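Local coordinates for predicted HD superfamily hydrolase (uncultured Thermotogales bacterium, PDB 2PQ7), which binds two iron ions in an all-helical HD domain and is probably a metal-dependent hydrolase, its natural substrate not being established, at residues L65-I68 with K69-H72. Residues are numbered along the deposited sequence; the frame is centred on the assembly and turned at random.
Sequences LHDI and KRPH. With FE (Fe (III) ion), chain C; FE (Fe (III) ion), chain B; PO4 (phosphate ion), chain E; PO4 (phosphate ion), chain F.
Asp67 binds both iron(III) ions of the site, and Arg70, packed against it, is hydrogen-bonded to the phosphates that those irons hold. The Asp67 carboxylate bridges the metals: OD1 lies 2.0 Å from the iron of chain B, and OD2 lies 2.1 Å from the iron of chain C. A water and the phosphate of chain E, through O3 and O4, also span the two ions. His66 NE2 binds the chain C iron at 2.2 Å, and its ring carries the Asp67 carboxylate carbon over one face, near the rim. His37 and Asp132 complete that iron's protein ligands, while His80 and His112 complete those of the other. A bend at chi2 (-77°) carries the Arg70 chain toward the phosphates; O3 of phosphate E and O1 of phosphate F lie at the guanidinium edge, in its plane. Arg70 NE donates to O3 of phosphate E at 2.9 Å (158°), and Arg70 NH2 donates to the same oxygen at 3.2 Å; weak bonds link NH2 to O1 of each phosphate. A lysine in place of Arg70 would probably lose this planar, multi-pronged grip, leaving O3 with fewer donors and phosphate F without its NH2 partner. Behind the first shell, Arg70 N donates to Asp67 O at 2.9 Å, closing a type I turn, and Arg70 CG packs on Asp67 CB at 3.9 Å. A preceding type I turn, Leu65 to Ile68, carries the HD pair off helix 56-65, and Ala63 O accepts from His66 ND1, fixing the ring's rotation. Water 1 links His66 O to Lys69 N, the N-cap of helix 70-76. Both phosphates probably come from the crystallisation liquor, yet the di-iron centre is consistent with metal-dependent HD-domain phosphohydrolases, and the geometry suggests that Arg70 could help the metals polarise a bound phosphoryl group.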
ATOM      1  N   LEU A  65     -27.357   0.604   5.778  1.00 13.93           N
ATOM      2  CA  LEU A  65     -28.327   0.698   4.693  1.00 12.35           C
ATOM      3  C   LEU A  65     -28.004   1.695   3.581  1.00 12.22           C
ATOM      4  O   LEU A  65     -28.626   1.639   2.524  1.00 14.17           O
ATOM      5  CB  LEU A  65     -29.696   1.060   5.246  1.00 12.96           C
ATOM      6  CG  LEU A  65     -30.317  -0.037   6.097  1.00 12.65           C
ATOM      7  CD1 LEU A  65     -31.598   0.489   6.740  1.00 18.76           C
ATOM      8  CD2 LEU A  65     -30.552  -1.298   5.328  1.00 16.43           C
ATOM      9  N   HIS A  66     -26.977   2.506   3.771  1.00 11.59           N
ATOM     10  CA  HIS A  66     -26.852   3.682   2.867  1.00 11.20           C
ATOM     11  C   HIS A  66     -26.630   3.325   1.401  1.00 12.13           C
ATOM     12  O   HIS A  66     -27.129   4.003   0.546  1.00 13.73           O
ATOM     13  CB  HIS A  66     -25.809   4.675   3.350  1.00 13.21           C
ATOM     14  CG  HIS A  66     -24.408   4.349   2.957  1.00 14.51           C
ATOM     15  ND1 HIS A  66     -23.691   3.323   3.514  1.00 12.48           N
ATOM     16  CD2 HIS A  66     -23.584   4.942   2.059  1.00 13.89           C
ATOM     17  CE1 HIS A  66     -22.488   3.276   2.957  1.00 12.00           C
ATOM     18  NE2 HIS A  66     -22.400   4.255   2.060  1.00 13.76           N
ATOM     19  N   ASP A  67     -25.897   2.254   1.133  1.00 12.02           N
ATOM     20  CA  ASP A  67     -25.642   1.801  -0.228  1.00 11.80           C
ATOM     21  C   ASP A  67     -26.361   0.476  -0.573  1.00 12.65           C
ATOM     22  O   ASP A  67     -25.951  -0.195  -1.540  1.00 13.01           O
ATOM     23  CB  ASP A  67     -24.148   1.646  -0.422  1.00 12.57           C
ATOM     24  CG  ASP A  67     -23.436   2.980  -0.644  1.00 16.69           C
ATOM     25  OD1 ASP A  67     -24.027   4.027  -1.039  1.00 13.67           O
ATOM     26  OD2 ASP A  67     -22.182   2.995  -0.466  1.00 15.36           O
ATOM     27  N   ILE A  68     -27.438   0.144   0.163  1.00 14.10           N
ATOM     28  CA  ILE A  68     -28.101  -1.132  -0.054  1.00 15.93           C
ATOM     29  C   ILE A  68     -28.742  -1.214  -1.439  1.00 13.35           C
ATOM     30  O   ILE A  68     -28.868  -2.300  -1.989  1.00 12.42           O
ATOM     31  CB  ILE A  68     -29.072  -1.489   1.071  1.00 14.89           C
ATOM     32  CG1 ILE A  68     -29.295  -3.027   1.114  1.00 14.92           C
ATOM     33  CG2 ILE A  68     -30.406  -0.720   0.965  1.00 15.08           C
ATOM     34  CD1 ILE A  68     -30.248  -3.488   2.167  1.00 19.45           C
ATOM     35  N   LYS A  69     -28.996  -0.050  -2.068  1.00 13.56           N
ATOM     36  CA  LYS A  69     -29.568  -0.032  -3.389  1.00 13.04           C
ATOM     37  C   LYS A  69     -28.510   0.253  -4.458  1.00 12.79           C
ATOM     38  O   LYS A  69     -28.847   0.520  -5.634  1.00 13.20           O
ATOM     39  CB  LYS A  69     -30.765   0.901  -3.461  1.00 13.66           C
ATOM     40  CG  LYS A  69     -31.979   0.399  -2.748  1.00 12.42           C
ATOM     41  CD  LYS A  69     -32.680  -0.684  -3.560  1.00 16.75           C
ATOM     42  CE  LYS A  69     -33.867  -1.187  -2.763  1.00 23.21           C
ATOM     43  NZ  LYS A  69     -34.668  -2.133  -3.566  1.00 22.68           N
ATOM     44  N   ARG A  70     -27.248   0.151  -4.097  1.00 13.33           N
ATOM     45  CA  ARG A  70     -26.182   0.304  -5.107  1.00 13.90           C
ATOM     46  C   ARG A  70     -26.258  -0.775  -6.191  1.00 14.08           C
ATOM     47  O   ARG A  70     -26.140  -0.481  -7.373  1.00 15.20           O
ATOM     48  CB  ARG A  70     -24.776   0.322  -4.491  1.00 15.71           C
ATOM     49  CG  ARG A  70     -24.198   1.654  -4.300  1.00 27.43           C
ATOM     50  CD  ARG A  70     -23.711   2.194  -5.608  1.00 27.95           C
ATOM     51  NE  ARG A  70     -23.071   3.486  -5.445  1.00 32.46           N
ATOM     52  CZ  ARG A  70     -22.654   4.241  -6.452  1.00 33.04           C
ATOM     53  NH1 ARG A  70     -22.816   3.838  -7.700  1.00 34.21           N
ATOM     54  NH2 ARG A  70     -22.089   5.417  -6.202  1.00 34.54           N
ATOM     55  N   PRO A  71     -26.403  -2.025  -5.779  1.00 14.65           N
ATOM     56  CA  PRO A  71     -26.536  -3.042  -6.817  1.00 13.24           C
ATOM     57  C   PRO A  71     -27.742  -2.775  -7.724  1.00 14.69           C
ATOM     58  O   PRO A  71     -27.643  -2.902  -8.944  1.00 16.53           O
ATOM     59  CB  PRO A  71     -26.725  -4.332  -5.987  1.00 13.07           C
ATOM     60  CG  PRO A  71     -25.986  -4.055  -4.721  1.00 16.62           C
ATOM     61  CD  PRO A  71     -26.288  -2.615  -4.430  1.00 15.63           C
ATOM     62  N   HIS A  72     -28.855  -2.308  -7.139  1.00 13.13           N
ATOM     63  CA  HIS A  72     -30.020  -1.997  -7.910  1.00 13.08           C
ATOM     64  C   HIS A  72     -29.751  -0.843  -8.885  1.00 14.55           C
ATOM     65  O   HIS A  72     -30.230  -0.911 -10.024  1.00 15.45           O
ATOM     66  CB  HIS A  72     -31.184  -1.717  -6.972  1.00 16.11           C
ATOM     67  CG  HIS A  72     -32.432  -1.288  -7.671  1.00 18.30           C
ATOM     68  ND1 HIS A  72     -33.311  -2.191  -8.233  1.00 26.10           N
ATOM     69  CD2 HIS A  72     -32.949  -0.059  -7.892  1.00 16.21           C
ATOM     70  CE1 HIS A  72     -34.320  -1.527  -8.775  1.00 25.76           C
ATOM     71  NE2 HIS A  72     -34.122  -0.237  -8.588  1.00 21.24           N
TER
HETATM   72 FE    FE C 221     -20.987   4.526   0.356  1.00 17.09          FE
HETATM   73 FE    FE B 220     -23.508   5.791  -1.831  1.00 16.80          FE
HETATM   74  P   PO4 E 223     -20.653   4.531  -2.961  1.00 28.71           P
HETATM   75  O1  PO4 E 223     -19.921   5.331  -4.008  1.00 34.71           O
HETATM   76  O2  PO4 E 223     -20.467   3.046  -3.318  1.00 33.62           O
HETATM   77  O3  PO4 E 223     -22.138   4.888  -3.068  1.00 21.21           O
HETATM   78  O4  PO4 E 223     -19.957   4.728  -1.617  1.00 22.19           O
HETATM   79  P   PO4 F 224     -21.777   8.146  -3.393  1.00 51.65           P
HETATM   80  O1  PO4 F 224     -21.592   7.805  -4.866  1.00 46.40           O
HETATM   81  O2  PO4 F 224     -20.580   7.694  -2.580  1.00 56.29           O
HETATM   82  O3  PO4 F 224     -23.051   7.538  -2.841  1.00 22.69           O
HETATM   83  O4  PO4 F 224     -21.885   9.649  -3.313  1.00 55.13           O
HETATM   84  O   HOH W   1     -28.761   2.714  -1.246  1.00 13.10           O
HETATM   85  O   HOH W   2     -29.860  -3.303  -4.357  1.00 15.68           O
HETATM   86  O   HOH W   3     -22.082   6.087  -0.459  1.00 18.77           O